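Local structure of protein DJ-1 homolog D (Arabidopsis thaliana, 4OGG) at residues C[194-199]-C[380-385]; C[206-211]-C[238-243]; C[224-229]-C[260-265]; C[276-281]-C[295-300]. The protein is a DJ-1/PfpI family member that carries two related alpha/beta domains of that kind in tandem within a single chain. All blocks are in the same frame, centred on the assembly; numbering follows the deposited sequence.

Overall arrangement
All four contacts lie in the C-terminal half of the chain and are largely buried, though interaction 3 has an exposed margin at Thr262. Interactions 1, 3 and 4 share one sheet: strand 197-201 lies between 224-228 and 275-278, and backbone bonds join Ile198 to Gln224 and Asp226, and Leu199 to Val277. Interactions 1 and 4 pack helix residues on this sheet with no hydrogen bond across, whereas interaction 3 lays a loop along the sheet's outer strand, held by threonine and backbone bonds. Interaction 2 is also polar, lying beside the modified cysteine at position 311; Gly280 of interaction 4 reaches it through a probable bond to Glu207. Interactions 3 and 4 meet where Phe265 touches Ile296.

Interaction 1: C[194-199]-C[380-385]; sequences ANKRIL and LGIQVS
Ile198 and Leu380 reach toward each other tip to tip: Leu380 sets CG anti to its own carbonyl carbon (chi1 -72°) and extends beyond it, which carries CD1 to within 3.7 Å of Ile198 CD1. Lys196 gets to the same helix end by folding, its chain bent at chi2 (-66°) and again at chi4. The bends lay CE 3.3 Å from Leu380 O, while NZ turns to hydrogen-bond Gly193 O, just before the segment. The methylene part of the lysine is apolar packing, with CG 4.4 Å from Ile382 CD1. Farther along, Ile382 lies against Ala194, its CG1 4.1 Å from Ala194 CA; the small alanine lets the two chains come close. Gly381 ends helix 369-380 in a Schellman motif, and its positive phi is one that glycine adopts readily. Ile198, on strand 197-201, also touches Leu218 of helix 208-221, and Ile382 touches Leu221, making a common aliphatic layer between sheet and helices. No hydrogen bond crosses between 194-199 and 380-385. The contact therefore rests on branched hydrocarbon packing, and the lysine's positive charge near the carbonyl end of helix 369-380 is probably mildly favourable.

Interaction 2: C[206-211]-C[238-243]; sequences MEDYEV and CPTAIH
Glu207 and Ala241 form a parallel beta bridge, with Ala241 N bonded to Met206 O (3.0 Å) and Asp208 N to Ala241 O (2.8 Å), just where the chain turns from strand into helix 208-221. Glu207 then works with both carboxylate oxygens. OE1 takes His243 N on its anti lone pair at 2.9 Å, in a nearly straight bond of 174°, and is also hydrogen-bonded to His64 NE2. Glu207 is the N-cap of helix 208-221: OE2 accepts from Tyr209 N (2.7 Å) out of the carboxylate plane, and weakly from Glu210 N. A bend at chi2 (-78°) turns the carboxylate back over the first helical turn, and a glutamate is long enough to serve strand and helix at once. Its chain runs past His243 in the opposite direction, carboxylate and imidazole planes 56° apart; the ring bonds through NE2 to Glu253 and through ND1 to the modified cysteine at position 311. Asp208 lays CB beside Ile242 CG1 (3.7 Å), while its OD1 and Thr240 OG1 both hydrogen-bond His257. Met206 supplies the apolar end, its CE 3.8 Å from Cys238 CB. Phe259 of strand 259-260 touches Met206, Val211 and Thr240, strand 252-255 pairs with 237-244, and Tyr209 stacks on His64 and meets Trp366 edge to face.

Interaction 3: C[224-229]-C[260-265]; sequences QVDAVC and ALTTNF
Asp226 to Cys229 meet Leu261 to Phe265 at the edge of the mixed, mainly parallel sheet of this alpha/beta domain, where 224-228 is the outermost strand within the chain and an irregular loop lies alongside it. Gln224, at the start, reaches over to donate NE2 to Asp226 OD1 from above the carboxylate plane. Asp226 places CB 3.1 Å from Thr263 OG1, while its OD2 bonds Tyr273 OH. Ala227 carries the polar core of the contact. Its N donates to Thr262 OG1 (2.8 Å); a chi1 of 67° sets this hydroxyl between its own backbone N and carbonyl carbon, on the side where the strand's N-H arrives. Ala227 O accepts twice: Thr262 N lies in the carbonyl plane on a lone pair at 3.0 Å, and Thr263 N comes in tilted from that plane by 32°. The loop thus probably satisfies edge-strand groups much as a neighbouring strand would. Val228 divides its branches: CG1 runs beside Thr263 CB, and CG2 lies 3.8 Å from Phe265 CD2, the valine and phenylalanine side chains crossing at about a right angle; the phenylalanine continues onto Val293 and Ile296 of helix 291-302. At Cys229 the backbone N bonds a water (2.9 Å), which is also bonded to Thr263 O at 2.7 Å. The cysteine's CB is pressed against Leu261 CD1 at 3.3 Å, a notably close carbon-carbon approach.

Interaction 4: C[276-281]-C[295-300]; sequences LVIPGG and NIVKEF
Leu276 and Phe300 make a CH-pi contact: Leu276 CB stands over one face of the ring, 3.9 Å from its centroid and 18° off the normal, displaced toward the rim at CD2. The carbonyl O of Ile296 lies at the ring's edge, in plane, and also accepts from Phe300 N at 3.1 Å. Lys305 adds a cation-pi contact to the aromatic ring. Aliphatic packing makes up the rest. With CG anti to the backbone N (chi1 -176°), Leu276 sends its two methyls apart toward the helix, CD1 to Ile296 CG2 at 4.4 Å and CD2 to Val297 CG2 at 4.1 Å, crossing the valine at about a right angle. Ile278 CD1 touches the same Val297 CG2 loosely, at 4.5 Å, and both residues continue onto Ile316 and Leu317 of helix 314-320. In backbone terms this is a beta-alpha-beta crossover: helix 291-302 links the neighbouring parallel strands 275-278 and 307-309, and the axis of helix segment 295-300 passes 10.3 Å from that of strand 276-278, at 132°. Beyond the strand, Gly281 has a positive phi, and at its backbone angles a CB would collide with the preceding carbonyl O; its N bonds the modified cysteine at position 311. Lacking any hydrogen bond between the two segments, the helix is seated on the sheet by hydrocarbon and aromatic contact, as suits a buried interface.

Interaction 1: C[194-199]-C[380-385]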
loop_
_atom_site.group_PDB
_atom_site.type_symbol
_atom_site.label_atom_id
_atom_site.label_comp_id
_atom_site.label_asym_id
_atom_site.label_seq_id
_atom_site.Cartn_x
_atom_site.Cartn_y
_atom_site.Cartn_z
ATOM N N ALA C 194 5.134 39.438 -14.009
ATOM C CA ALA C 194 5.557 38.175 -13.409
ATOM C C ALA C 194 6.959 38.188 -12.805
ATOM O O ALA C 194 7.463 37.147 -12.377
ATOM C CB ALA C 194 5.447 37.055 -14.439
ATOM N N ASN C 195 7.595 39.353 -12.768
ATOM C CA ASN C 195 8.929 39.453 -12.188
ATOM C C ASN C 195 8.786 39.530 -10.670
ATOM O O ASN C 195 8.937 40.595 -10.071
ATOM C CB ASN C 195 9.652 40.698 -12.713
ATOM C CG ASN C 195 11.069 40.809 -12.188
ATOM O OD1 ASN C 195 11.824 39.836 -12.204
ATOM N ND2 ASN C 195 11.443 42.000 -11.731
ATOM N N LYS C 196 8.485 38.390 -10.056
ATOM C CA LYS C 196 8.297 38.317 -8.612
ATOM C C LYS C 196 9.017 37.115 -8.013
ATOM O O LYS C 196 9.268 36.122 -8.695
ATOM C CB LYS C 196 6.802 38.216 -8.286
ATOM C CG LYS C 196 5.949 39.358 -8.815
ATOM C CD LYS C 196 6.298 40.681 -8.149
ATOM C CE LYS C 196 5.343 41.784 -8.578
ATOM N NZ LYS C 196 5.354 42.000 -10.055
ATOM N N ARG C 197 9.352 37.216 -6.730
ATOM C CA ARG C 197 10.015 36.134 -6.013
ATOM C C ARG C 197 9.029 35.624 -4.966
ATOM O O ARG C 197 8.527 36.397 -4.148
ATOM C CB ARG C 197 11.287 36.639 -5.330
ATOM C CG ARG C 197 12.405 36.993 -6.294
ATOM C CD ARG C 197 13.559 37.672 -5.571
ATOM N NE ARG C 197 14.133 36.836 -4.520
ATOM C CZ ARG C 197 14.799 35.707 -4.740
ATOM N NH1 ARG C 197 14.979 35.269 -5.979
ATOM N NH2 ARG C 197 15.294 35.019 -3.720
ATOM N N ILE C 198 8.753 34.324 -4.999
ATOM C CA ILE C 198 7.802 33.724 -4.071
ATOM C C ILE C 198 8.449 32.642 -3.210
ATOM O O ILE C 198 9.219 31.821 -3.708
ATOM C CB ILE C 198 6.618 33.093 -4.841
ATOM C CG1 ILE C 198 6.137 34.050 -5.937
ATOM C CG2 ILE C 198 5.484 32.764 -3.882
ATOM C CD1 ILE C 198 5.649 35.385 -5.432
ATOM N N LEU C 199 8.132 32.652 -1.916
ATOM C CA LEU C 199 8.665 31.665 -0.979
ATOM C C LEU C 199 7.570 30.708 -0.517
ATOM O O LEU C 199 6.487 31.135 -0.126
ATOM C CB LEU C 199 9.266 32.355 0.251
ATOM C CG LEU C 199 9.760 31.413 1.355
ATOM C CD1 LEU C 199 10.937 30.602 0.845
ATOM C CD2 LEU C 199 10.163 32.213 2.581
ATOM N N LEU C 380 -0.420 40.361 -6.636
ATOM C CA LEU C 380 0.939 40.561 -7.128
ATOM C C LEU C 380 0.978 41.395 -8.406
ATOM O O LEU C 380 2.049 41.798 -8.859
ATOM C CB LEU C 380 1.617 39.210 -7.375
ATOM C CG LEU C 380 2.014 38.417 -6.128
ATOM C CD1 LEU C 380 2.507 37.036 -6.526
ATOM C CD2 LEU C 380 3.093 39.180 -5.366
ATOM N N GLY C 381 -0.189 41.650 -8.984
ATOM C CA GLY C 381 -0.249 42.435 -10.204
ATOM C C GLY C 381 0.156 41.656 -11.442
ATOM O O GLY C 381 0.529 42.248 -12.457
ATOM N N ILE C 382 0.093 40.328 -11.358
ATOM C CA ILE C 382 0.440 39.466 -12.486
ATOM C C ILE C 382 -0.809 39.240 -13.326
ATOM O O ILE C 382 -1.864 38.883 -12.797
ATOM C CB ILE C 382 0.957 38.086 -12.022
ATOM C CG1 ILE C 382 2.160 38.259 -11.096
ATOM C CG2 ILE C 382 1.346 37.247 -13.232
ATOM C CD1 ILE C 382 2.670 36.951 -10.502
ATOM N N GLN C 383 -0.689 39.439 -14.634
ATOM C CA GLN C 383 -1.827 39.262 -15.522
ATOM C C GLN C 383 -1.510 38.439 -16.759
ATOM O O GLN C 383 -0.394 38.470 -17.276
ATOM C CB GLN C 383 -2.350 40.621 -15.987
ATOM C CG GLN C 383 -2.605 41.620 -14.877
ATOM C CD GLN C 383 -3.035 42.966 -15.423
ATOM O OE1 GLN C 383 -4.105 43.093 -16.020
ATOM N NE2 GLN C 383 -2.194 43.979 -15.234
ATOM N N VAL C 384 -2.510 37.697 -17.220
ATOM C CA VAL C 384 -2.397 36.899 -18.433
ATOM C C VAL C 384 -3.507 37.460 -19.303
ATOM O O VAL C 384 -4.679 37.389 -18.939
ATOM C CB VAL C 384 -2.653 35.401 -18.179
ATOM C CG1 VAL C 384 -2.594 34.636 -19.500
ATOM C CG2 VAL C 384 -1.614 34.857 -17.215
ATOM N N SER C 385 -3.129 38.035 -20.437
ATOM C CA SER C 385 -4.091 38.642 -21.342
ATOM C C SER C 385 -4.039 37.991 -22.713
ATOM O O SER C 385 -2.970 37.848 -23.302
ATOM C CB SER C 385 -3.791 40.135 -21.474
ATOM O OG SER C 385 -3.707 40.748 -20.199
#

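Interaction 2: C[206-211]-C[238-243]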
loop_
_atom_site.group_PDB
_atom_site.type_symbol
_atom_site.label_atom_id
_atom_site.label_comp_id
_atom_site.label_asym_id
_atom_site.label_seq_id
_atom_site.Cartn_x
_atom_site.Cartn_y
_atom_site.Cartn_z
ATOM N N MET C 206 3.069 17.500 3.382
ATOM C CA MET C 206 2.199 18.586 2.971
ATOM C C MET C 206 1.376 17.908 1.870
ATOM O O MET C 206 1.800 16.878 1.336
ATOM C CB MET C 206 3.026 19.756 2.423
ATOM C CG MET C 206 4.029 19.373 1.360
ATOM S SD MET C 206 5.160 20.739 1.002
ATOM C CE MET C 206 6.610 19.823 0.508
ATOM N N GLU C 207 0.205 18.447 1.539
ATOM C CA GLU C 207 -0.633 17.820 0.519
ATOM C C GLU C 207 -0.001 17.907 -0.872
ATOM O O GLU C 207 0.435 18.971 -1.313
ATOM C CB GLU C 207 -2.036 18.447 0.515
ATOM C CG GLU C 207 -3.167 17.442 0.259
ATOM C CD GLU C 207 -3.320 17.051 -1.204
ATOM O OE1 GLU C 207 -3.887 15.967 -1.478
ATOM O OE2 GLU C 207 -2.894 17.828 -2.079
ATOM N N ASP C 208 0.041 16.754 -1.532
ATOM C CA ASP C 208 0.606 16.546 -2.867
ATOM C C ASP C 208 0.246 17.622 -3.904
ATOM O O ASP C 208 1.129 18.197 -4.543
ATOM C CB ASP C 208 0.162 15.153 -3.342
ATOM C CG ASP C 208 0.588 14.831 -4.758
ATOM O OD1 ASP C 208 1.701 14.285 -4.955
ATOM O OD2 ASP C 208 -0.211 15.117 -5.679
ATOM N N TYR C 209 -1.042 17.887 -4.084
ATOM C CA TYR C 209 -1.472 18.904 -5.043
ATOM C C TYR C 209 -1.178 20.318 -4.557
ATOM O O TYR C 209 -0.753 21.178 -5.326
ATOM C CB TYR C 209 -2.983 18.862 -5.272
ATOM C CG TYR C 209 -3.556 17.761 -6.122
ATOM C CD1 TYR C 209 -2.819 17.143 -7.133
ATOM C CD2 TYR C 209 -4.899 17.420 -5.985
ATOM C CE1 TYR C 209 -3.424 16.212 -7.991
ATOM C CE2 TYR C 209 -5.502 16.513 -6.825
ATOM C CZ TYR C 209 -4.771 15.911 -7.826
ATOM O OH TYR C 209 -5.415 15.023 -8.652
ATOM N N GLU C 210 -1.436 20.552 -3.275
ATOM C CA GLU C 210 -1.289 21.877 -2.688
ATOM C C GLU C 210 0.091 22.497 -2.716
ATOM O O GLU C 210 0.226 23.716 -2.589
ATOM C CB GLU C 210 -1.876 21.855 -1.281
ATOM C CG GLU C 210 -3.328 21.411 -1.342
ATOM C CD GLU C 210 -3.965 21.208 0.006
ATOM O OE1 GLU C 210 -5.064 20.616 0.038
ATOM O OE2 GLU C 210 -3.378 21.636 1.021
ATOM N N VAL C 211 1.121 21.678 -2.881
ATOM C CA VAL C 211 2.457 22.234 -2.995
ATOM C C VAL C 211 2.799 22.348 -4.483
ATOM O O VAL C 211 3.183 23.414 -4.959
ATOM C CB VAL C 211 3.535 21.362 -2.289
ATOM C CG1 VAL C 211 3.496 19.931 -2.807
ATOM C CG2 VAL C 211 4.923 21.972 -2.518
ATOM N N CYS C 238 10.897 16.081 0.477
ATOM C CA CYS C 238 9.859 15.972 1.491
ATOM C C CYS C 238 8.804 15.029 0.951
ATOM O O CYS C 238 8.377 15.165 -0.196
ATOM C CB CYS C 238 9.181 17.319 1.744
ATOM S SG CYS C 238 10.029 18.451 2.847
ATOM N N PRO C 239 8.387 14.045 1.755
ATOM C CA PRO C 239 7.355 13.132 1.262
ATOM C C PRO C 239 6.049 13.926 1.300
ATOM O O PRO C 239 5.924 14.873 2.076
ATOM C CB PRO C 239 7.385 12.003 2.285
ATOM C CG PRO C 239 7.733 12.730 3.562
ATOM C CD PRO C 239 8.846 13.651 3.100
ATOM N N THR C 240 5.085 13.575 0.460
ATOM C CA THR C 240 3.826 14.303 0.480
ATOM C C THR C 240 2.669 13.364 0.764
ATOM O O THR C 240 2.811 12.142 0.698
ATOM C CB THR C 240 3.556 15.035 -0.852
ATOM O OG1 THR C 240 3.381 14.079 -1.905
ATOM C CG2 THR C 240 4.716 15.973 -1.183
ATOM N N ALA C 241 1.525 13.946 1.093
ATOM C CA ALA C 241 0.342 13.161 1.386
ATOM C C ALA C 241 -0.749 13.465 0.381
ATOM O O ALA C 241 -0.978 14.623 0.031
ATOM C CB ALA C 241 -0.159 13.465 2.802
ATOM N N ILE C 242 -1.403 12.417 -0.102
ATOM C CA ILE C 242 -2.507 12.587 -1.026
ATOM C C ILE C 242 -3.773 12.460 -0.194
ATOM O O ILE C 242 -4.043 11.410 0.391
ATOM C CB ILE C 242 -2.497 11.510 -2.132
ATOM C CG1 ILE C 242 -1.395 11.839 -3.144
ATOM C CG2 ILE C 242 -3.865 11.425 -2.801
ATOM C CD1 ILE C 242 -1.335 10.915 -4.328
ATOM N N HIS C 243 -4.524 13.549 -0.106
ATOM C CA HIS C 243 -5.765 13.543 0.649
ATOM C C HIS C 243 -6.909 13.526 -0.343
ATOM O O HIS C 243 -7.007 14.388 -1.221
ATOM C CB HIS C 243 -5.834 14.769 1.560
ATOM C CG HIS C 243 -4.913 14.687 2.739
ATOM N ND1 HIS C 243 -4.663 15.759 3.569
ATOM C CD2 HIS C 243 -4.198 13.650 3.238
ATOM C CE1 HIS C 243 -3.837 15.387 4.529
ATOM N NE2 HIS C 243 -3.540 14.112 4.352
#

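Interaction 3: C[224-229]-C[260-265]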
loop_
_atom_site.group_PDB
_atom_site.type_symbol
_atom_site.label_atom_id
_atom_site.label_comp_id
_atom_site.label_asym_id
_atom_site.label_seq_id
_atom_site.Cartn_x
_atom_site.Cartn_y
_atom_site.Cartn_z
ATOM N N GLN C 224 10.056 33.558 -9.835
ATOM C CA GLN C 224 11.139 32.787 -9.239
ATOM C C GLN C 224 10.486 32.246 -7.975
ATOM O O GLN C 224 10.056 33.018 -7.118
ATOM C CB GLN C 224 12.321 33.692 -8.877
ATOM C CG GLN C 224 13.432 32.992 -8.098
ATOM C CD GLN C 224 13.980 31.771 -8.814
ATOM O OE1 GLN C 224 14.339 31.836 -9.990
ATOM N NE2 GLN C 224 14.057 30.653 -8.103
ATOM N N VAL C 225 10.395 30.926 -7.865
ATOM C CA VAL C 225 9.747 30.319 -6.710
ATOM C C VAL C 225 10.678 29.392 -5.944
ATOM O O VAL C 225 11.236 28.454 -6.511
ATOM C CB VAL C 225 8.497 29.521 -7.150
ATOM C CG1 VAL C 225 7.620 29.216 -5.947
ATOM C CG2 VAL C 225 7.726 30.310 -8.202
ATOM N N ASP C 226 10.838 29.660 -4.650
ATOM C CA ASP C 226 11.701 28.842 -3.808
ATOM C C ASP C 226 10.890 28.074 -2.772
ATOM O O ASP C 226 9.855 28.542 -2.307
ATOM C CB ASP C 226 12.742 29.714 -3.096
ATOM C CG ASP C 226 13.629 30.473 -4.066
ATOM O OD1 ASP C 226 14.135 29.852 -5.022
ATOM O OD2 ASP C 226 13.825 31.691 -3.866
ATOM N N ALA C 227 11.378 26.893 -2.413
ATOM C CA ALA C 227 10.711 26.048 -1.431
ATOM C C ALA C 227 11.694 25.707 -0.321
ATOM O O ALA C 227 12.810 25.260 -0.589
ATOM C CB ALA C 227 10.203 24.773 -2.100
ATOM N N VAL C 228 11.279 25.921 0.924
ATOM C CA VAL C 228 12.139 25.632 2.066
ATOM C C VAL C 228 11.413 24.847 3.152
ATOM O O VAL C 228 10.184 24.850 3.227
ATOM C CB VAL C 228 12.687 26.926 2.702
ATOM C CG1 VAL C 228 13.439 27.742 1.657
ATOM C CG2 VAL C 228 11.544 27.736 3.303
ATOM N N CYS C 229 12.199 24.182 3.991
ATOM C CA CYS C 229 11.688 23.393 5.105
ATOM C C CYS C 229 12.764 23.375 6.182
ATOM O O CYS C 229 13.943 23.199 5.885
ATOM C CB CYS C 229 11.388 21.957 4.659
ATOM S SG CYS C 229 10.949 20.822 6.008
ATOM N N ALA C 260 10.985 18.145 -4.009
ATOM C CA ALA C 260 12.338 18.638 -3.766
ATOM C C ALA C 260 12.402 20.110 -3.381
ATOM O O ALA C 260 11.843 20.965 -4.066
ATOM C CB ALA C 260 13.205 18.386 -4.996
ATOM N N LEU C 261 13.092 20.396 -2.280
ATOM C CA LEU C 261 13.256 21.769 -1.818
ATOM C C LEU C 261 14.294 22.444 -2.709
ATOM O O LEU C 261 15.107 21.768 -3.339
ATOM C CB LEU C 261 13.716 21.794 -0.356
ATOM C CG LEU C 261 12.761 21.153 0.657
ATOM C CD1 LEU C 261 13.342 21.278 2.052
ATOM C CD2 LEU C 261 11.397 21.830 0.583
ATOM N N THR C 262 14.270 23.772 -2.752
ATOM C CA THR C 262 15.195 24.517 -3.601
ATOM C C THR C 262 16.122 25.462 -2.849
ATOM O O THR C 262 17.196 25.804 -3.347
ATOM C CB THR C 262 14.431 25.367 -4.628
ATOM O OG1 THR C 262 13.710 26.400 -3.944
ATOM C CG2 THR C 262 13.447 24.504 -5.413
ATOM N N THR C 263 15.712 25.885 -1.657
ATOM C CA THR C 263 16.513 26.821 -0.879
ATOM C C THR C 263 16.717 26.376 0.566
ATOM O O THR C 263 15.932 25.594 1.103
ATOM C CB THR C 263 15.854 28.210 -0.870
ATOM O OG1 THR C 263 15.439 28.548 -2.200
ATOM C CG2 THR C 263 16.832 29.262 -0.369
ATOM N N ASN C 264 17.776 26.878 1.192
ATOM C CA ASN C 264 18.065 26.533 2.578
ATOM C C ASN C 264 17.295 27.462 3.507
ATOM O O ASN C 264 17.330 28.683 3.351
ATOM C CB ASN C 264 19.566 26.645 2.868
ATOM C CG ASN C 264 20.406 25.783 1.946
ATOM O OD1 ASN C 264 20.025 24.666 1.601
ATOM N ND2 ASN C 264 21.566 26.296 1.555
ATOM N N PHE C 265 16.600 26.874 4.472
ATOM C CA PHE C 265 15.816 27.643 5.427
ATOM C C PHE C 265 16.711 28.598 6.215
ATOM O O PHE C 265 16.321 29.729 6.505
ATOM C CB PHE C 265 15.075 26.688 6.368
ATOM C CG PHE C 265 14.073 27.365 7.259
ATOM C CD1 PHE C 265 14.457 27.903 8.483
ATOM C CD2 PHE C 265 12.742 27.472 6.869
ATOM C CE1 PHE C 265 13.529 28.535 9.308
ATOM C CE2 PHE C 265 11.806 28.103 7.683
ATOM C CZ PHE C 265 12.200 28.636 8.906
HETATM O O HOH W 1 14.936 24.175 3.154
#

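Interaction 4: C[276-281]-C[295-300]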
loop_
_atom_site.group_PDB
_atom_site.type_symbol
_atom_site.label_atom_id
_atom_site.label_comp_id
_atom_site.label_asym_id
_atom_site.label_seq_id
_atom_site.Cartn_x
_atom_site.Cartn_y
_atom_site.Cartn_z
ATOM N N LEU C 276 4.390 35.074 0.026
ATOM C CA LEU C 276 4.550 33.829 0.763
ATOM C C LEU C 276 3.377 32.905 0.472
ATOM O O LEU C 276 2.229 33.345 0.426
ATOM C CB LEU C 276 4.601 34.117 2.265
ATOM C CG LEU C 276 4.866 32.952 3.219
ATOM C CD1 LEU C 276 6.294 32.447 3.038
ATOM C CD2 LEU C 276 4.648 33.417 4.656
ATOM N N VAL C 277 3.665 31.627 0.266
ATOM C CA VAL C 277 2.613 30.653 0.006
ATOM C C VAL C 277 2.764 29.499 0.992
ATOM O O VAL C 277 3.875 29.014 1.234
ATOM C CB VAL C 277 2.684 30.103 -1.432
ATOM C CG1 VAL C 277 1.563 29.098 -1.649
ATOM C CG2 VAL C 277 2.569 31.249 -2.438
ATOM N N ILE C 278 1.647 29.063 1.564
ATOM C CA ILE C 278 1.676 27.976 2.532
ATOM C C ILE C 278 0.790 26.804 2.134
ATOM O O ILE C 278 -0.438 26.876 2.239
ATOM C CB ILE C 278 1.222 28.451 3.929
ATOM C CG1 ILE C 278 2.061 29.649 4.374
ATOM C CG2 ILE C 278 1.362 27.308 4.934
ATOM C CD1 ILE C 278 1.667 30.204 5.732
ATOM N N PRO C 279 1.404 25.711 1.658
ATOM C CA PRO C 279 0.642 24.526 1.255
ATOM C C PRO C 279 -0.052 23.913 2.471
ATOM O O PRO C 279 0.373 24.123 3.611
ATOM C CB PRO C 279 1.717 23.597 0.697
ATOM C CG PRO C 279 2.738 24.556 0.148
ATOM C CD PRO C 279 2.814 25.590 1.248
ATOM N N GLY C 280 -1.117 23.162 2.221
ATOM C CA GLY C 280 -1.835 22.510 3.300
ATOM C C GLY C 280 -1.264 21.123 3.537
ATOM O O GLY C 280 -0.113 20.854 3.194
ATOM N N GLY C 281 -2.071 20.234 4.104
ATOM C CA GLY C 281 -1.603 18.890 4.390
ATOM C C GLY C 281 -1.278 18.779 5.866
ATOM O O GLY C 281 -1.808 19.544 6.670
ATOM N N ASN C 295 8.130 33.626 12.658
ATOM C CA ASN C 295 8.781 34.919 12.453
ATOM C C ASN C 295 8.661 35.367 10.999
ATOM O O ASN C 295 8.426 36.544 10.721
ATOM C CB ASN C 295 10.261 34.833 12.846
ATOM C CG ASN C 295 10.467 34.775 14.350
ATOM O OD1 ASN C 295 11.563 34.469 14.823
ATOM N ND2 ASN C 295 9.420 35.079 15.107
ATOM N N ILE C 296 8.819 34.424 10.077
ATOM C CA ILE C 296 8.722 34.719 8.649
ATOM C C ILE C 296 7.310 35.177 8.301
ATOM O O ILE C 296 7.123 36.118 7.532
ATOM C CB ILE C 296 9.081 33.478 7.805
ATOM C CG1 ILE C 296 10.547 33.104 8.039
ATOM C CG2 ILE C 296 8.827 33.754 6.329
ATOM C CD1 ILE C 296 10.956 31.791 7.417
ATOM N N VAL C 297 6.316 34.511 8.877
ATOM C CA VAL C 297 4.925 34.862 8.629
ATOM C C VAL C 297 4.603 36.260 9.159
ATOM O O VAL C 297 3.940 37.051 8.488
ATOM C CB VAL C 297 3.973 33.849 9.292
ATOM C CG1 VAL C 297 2.532 34.310 9.140
ATOM C CG2 VAL C 297 4.158 32.478 8.656
ATOM N N LYS C 298 5.068 36.553 10.369
ATOM C CA LYS C 298 4.830 37.853 10.984
ATOM C C LYS C 298 5.454 38.960 10.142
ATOM O O LYS C 298 4.880 40.039 9.990
ATOM C CB LYS C 298 5.415 37.884 12.398
ATOM C CG LYS C 298 4.776 36.887 13.355
ATOM C CD LYS C 298 5.466 36.902 14.711
ATOM C CE LYS C 298 4.854 35.884 15.656
ATOM N NZ LYS C 298 5.548 35.877 16.973
ATOM N N GLU C 299 6.630 38.681 9.593
ATOM C CA GLU C 299 7.337 39.648 8.765
ATOM C C GLU C 299 6.533 40.003 7.517
ATOM O O GLU C 299 6.314 41.180 7.229
ATOM C CB GLU C 299 8.704 39.093 8.365
ATOM C CG GLU C 299 9.596 40.098 7.666
ATOM C CD GLU C 299 11.011 39.591 7.494
ATOM O OE1 GLU C 299 11.630 39.202 8.509
ATOM O OE2 GLU C 299 11.507 39.585 6.347
ATOM N N PHE C 300 6.093 38.990 6.776
ATOM C CA PHE C 300 5.306 39.231 5.569
ATOM C C PHE C 300 4.001 39.934 5.896
ATOM O O PHE C 300 3.568 40.827 5.170
ATOM C CB PHE C 300 4.995 37.918 4.845
ATOM C CG PHE C 300 6.120 37.412 3.989
ATOM C CD1 PHE C 300 7.237 36.809 4.560
ATOM C CD2 PHE C 300 6.062 37.541 2.604
ATOM C CE1 PHE C 300 8.279 36.339 3.762
ATOM C CE2 PHE C 300 7.098 37.076 1.798
ATOM C CZ PHE C 300 8.209 36.474 2.377
#